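Local coordinates for uncharacterized protein (Leptospira interrogans serogroup Icterohaemorrhagiae serovar copenhageni, PDB 6ULO) that is of unknown function but is a predicted membrane-anchored protein whose DUF7790 domain belongs to the NADP-binding Rossmann clan, at residues T205-G208 against N209-K213; N238-L241 against N242-V245. All blocks are in the same frame, centred on the assembly; numbering follows the deposited sequence. Where two conformers were deposited one is given.

Contact 1 of 2, residues T205-G208 against N209-K213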
# COMPACT_ATOMS: atom_id res chain seq x y z
N THR A 205 8.01 2.97 -13.54
CA THR A 205 9.13 2.42 -14.30
C THR A 205 10.42 2.57 -13.53
O THR A 205 11.25 1.64 -13.49
CB THR A 205 9.22 3.10 -15.66
OG1 THR A 205 8.22 2.54 -16.50
CG2 THR A 205 10.60 2.85 -16.33
N GLY A 206 10.59 3.71 -12.85
CA GLY A 206 11.79 3.96 -12.07
C GLY A 206 11.96 2.97 -10.93
O GLY A 206 13.09 2.59 -10.61
N ILE A 207 10.85 2.54 -10.30
CA ILE A 207 10.97 1.55 -9.24
C ILE A 207 11.58 0.27 -9.80
O ILE A 207 12.48 -0.32 -9.20
CB ILE A 207 9.61 1.27 -8.59
CG1 ILE A 207 9.17 2.46 -7.74
CG2 ILE A 207 9.66 0.01 -7.75
CD1 ILE A 207 7.70 2.30 -7.26
N GLY A 208 11.09 -0.17 -10.95
CA GLY A 208 11.63 -1.38 -11.53
C GLY A 208 13.10 -1.24 -11.86
O GLY A 208 13.90 -2.16 -11.63
N ASN A 209 13.50 -0.08 -12.40
CA ASN A 209 14.92 0.11 -12.73
C ASN A 209 15.78 0.17 -11.47
O ASN A 209 16.88 -0.39 -11.44
CB ASN A 209 15.09 1.37 -13.55
CG ASN A 209 14.48 1.24 -14.92
OD1 ASN A 209 14.31 0.14 -15.44
ND2 ASN A 209 14.17 2.37 -15.53
N THR A 210 15.29 0.84 -10.42
CA THR A 210 16.03 0.90 -9.17
C THR A 210 16.21 -0.49 -8.58
O THR A 210 17.32 -0.86 -8.17
CB THR A 210 15.28 1.80 -8.20
OG1 THR A 210 15.34 3.16 -8.66
CG2 THR A 210 15.86 1.68 -6.78
N LEU A 211 15.14 -1.27 -8.54
CA LEU A 211 15.22 -2.61 -7.97
C LEU A 211 16.13 -3.50 -8.80
O LEU A 211 16.92 -4.27 -8.23
CB LEU A 211 13.82 -3.21 -7.86
CG LEU A 211 12.93 -2.50 -6.83
CD1 LEU A 211 11.60 -3.23 -6.65
CD2 LEU A 211 13.62 -2.35 -5.46
N LYS A 212 16.06 -3.40 -10.13
CA LYS A 212 17.00 -4.14 -10.98
C LYS A 212 18.45 -3.78 -10.66
O LYS A 212 19.32 -4.66 -10.58
CB LYS A 212 16.67 -3.92 -12.45
CG LYS A 212 15.45 -4.76 -12.86
CD LYS A 212 14.94 -4.37 -14.23
CE LYS A 212 13.88 -5.34 -14.69
NZ LYS A 212 13.33 -5.00 -16.03
N LYS A 213 18.72 -2.49 -10.45
CA LYS A 213 20.09 -2.06 -10.19
C LYS A 213 20.62 -2.65 -8.90
O LYS A 213 21.80 -2.99 -8.81
CB LYS A 213 20.17 -0.53 -10.18
CG LYS A 213 21.57 0.04 -9.93
CD LYS A 213 22.59 -0.49 -10.94
CE LYS A 213 23.90 0.31 -10.90
NZ LYS A 213 25.03 -0.38 -11.59

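Contact 2 of 2, residues N238-L241 against N242-V245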
# COMPACT_ATOMS: atom_id res chain seq x y z
N ASN A 238 4.04 -0.96 -19.71
CA ASN A 238 5.49 -0.97 -19.70
C ASN A 238 6.05 -1.00 -18.29
O ASN A 238 7.01 -1.72 -18.01
CB ASN A 238 6.03 0.28 -20.41
CG ASN A 238 5.85 0.23 -21.88
OD1 ASN A 238 5.51 -0.80 -22.47
ND2 ASN A 238 6.07 1.36 -22.51
N SER A 239 5.46 -0.21 -17.38
CA SER A 239 6.04 -0.18 -16.04
C SER A 239 5.83 -1.50 -15.31
O SER A 239 6.75 -1.96 -14.62
CB SER A 239 5.55 1.03 -15.23
OG SER A 239 4.16 0.96 -15.06
N ILE A 240 4.67 -2.16 -15.46
CA ILE A 240 4.48 -3.44 -14.80
C ILE A 240 5.38 -4.51 -15.41
O ILE A 240 5.98 -5.32 -14.69
CB ILE A 240 3.00 -3.85 -14.76
CG1 ILE A 240 2.17 -2.77 -14.05
CG2 ILE A 240 2.85 -5.23 -14.09
CD1 ILE A 240 2.51 -2.56 -12.62
N LEU A 241 5.52 -4.52 -16.75
CA LEU A 241 6.43 -5.47 -17.38
C LEU A 241 7.86 -5.28 -16.93
O LEU A 241 8.64 -6.23 -16.91
CB LEU A 241 6.33 -5.38 -18.90
CG LEU A 241 5.32 -6.39 -19.46
CD1 LEU A 241 3.90 -6.22 -18.93
CD2 LEU A 241 5.36 -6.37 -20.97
N ASN A 242 8.23 -4.04 -16.59
CA ASN A 242 9.59 -3.72 -16.20
C ASN A 242 9.91 -4.10 -14.75
O ASN A 242 11.07 -4.07 -14.35
CB ASN A 242 9.85 -2.22 -16.41
CG ASN A 242 11.29 -1.86 -16.23
OD1 ASN A 242 12.18 -2.42 -16.89
ND2 ASN A 242 11.53 -0.90 -15.34
N LEU A 243 8.92 -4.47 -13.96
CA LEU A 243 9.19 -4.80 -12.56
C LEU A 243 9.91 -6.14 -12.47
O LEU A 243 9.43 -7.13 -13.07
CB LEU A 243 7.91 -4.90 -11.74
CG LEU A 243 7.13 -3.60 -11.52
CD1 LEU A 243 5.80 -3.93 -10.83
CD2 LEU A 243 7.94 -2.58 -10.70
N PRO A 244 11.02 -6.23 -11.74
CA PRO A 244 11.59 -7.54 -11.40
C PRO A 244 10.72 -8.19 -10.34
O PRO A 244 10.33 -7.54 -9.37
CB PRO A 244 12.98 -7.18 -10.87
CG PRO A 244 12.79 -5.83 -10.25
CD PRO A 244 11.75 -5.12 -11.09
N VAL A 245 10.38 -9.47 -10.54
CA VAL A 245 9.43 -10.15 -9.67
C VAL A 245 9.94 -11.54 -9.32
O VAL A 245 10.78 -12.11 -10.00
CB VAL A 245 8.02 -10.23 -10.30
CG1 VAL A 245 7.52 -8.84 -10.61
CG2 VAL A 245 8.05 -11.07 -11.57
O HOH W 1 9.01 -0.81 -13.46
O HOH W 2 9.56 -8.28 -15.39

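Contact 1 of 2, residues T205-G208 against N209-K213
I207 and L211, one turn apart on helix 203-214, illustrate how a helix buries one face while its other side carries polar groups. Their side chains lie alongside each other and point the same way, with CG2 of I207 meeting CD1 of L211 at 3.9 Å. In I207 a chi1 of -71° sets CG1 beside the backbone N and leaves CG2 anti to it, and it is CG2 that meets L211. The turn itself is held by regular bonds of this helix: N of L211 bonds to O of I207 at 2.9 Å, nearly straight at 168°, and N of T210 bonds to O of G206 at 2.8 Å. OG1 of T210 hydrogen-bonds to OG1 of T30. The exposed side is looser. There T205 and N209 run side by side, and the methyl CG2 of T205 rests 3.7 Å from ND2 of N209. K212 begins by lying over the turn before it, its CG 3.3 Å from O of G208, and then runs extended until NZ meets OD1 of N242. OD1 of N209 is taken up by ND2 of the same side-chain amide, so this polar edge is tied to the loop after helix 234-241. On the buried face I207 packs on V68 and Y88 and L211 on V66, while L27 of helix 18-28 packs beside T210 and L211, next to strands 66-69 and 86-91 of the mixed sheet.

Contact 2 of 2, residues N238-L241 against N242-V245
N242 and N238 meet where helix 234-241 runs into its loop, an example of how a helix gives way to irregular chain. The backbone N of N242 bonds to O of N238 at 3.0 Å, bent to 136°, and makes a second, weak bond to O of S239. Its CG is anti to the backbone N (chi1 -171°), which carries the amide away from the helix end and toward helix 203-214. A water lies between ND2 of N242, at 3.1 Å, and O of S239, to which it probably donates. L243 follows, and its N reaches back three residues to O of I240 at 3.1 Å; the nitrogen stands well above the carbonyl plane, 65° out of it. The side chains of these two residues lie alongside each other, CD1 of I240 being 4.0 Å from CD1 of L243, and both pack on I221 of strand 218-222. A second water donates to O of L241 at 2.7 Å and to O of L243 at 2.6 Å, spanning the turn. P244 turns its ring to L211 and K212, while its backbone pairs with V218, and V245 opens the short strand 245-246. Taken together, one bent and one weak bond from N242, an off-plane bond from L243, water and the side chain of Q287, which binds O of I240, share the carbonyls of the last turn.

Overall arrangement
Contacts 1 and 2 come in series along the chain, with strand 218-222 between them, and their centres are about 9 Å apart on the same side of the molecule, some 17 to 18 Å from the centre of the chain. Contact 1 lies within helix 203-214 and contact 2 at the end of helix 234-241. Both pack against the mixed sheet and against each other, the first on strands 66-69 and 86-91, the second on strand 218-222, an arrangement consistent with the Rossmann-like clan of the domain. N242 is the joint between them, and S239 also packs on T205. The two helices are therefore held to each other directly as well as through the sheet.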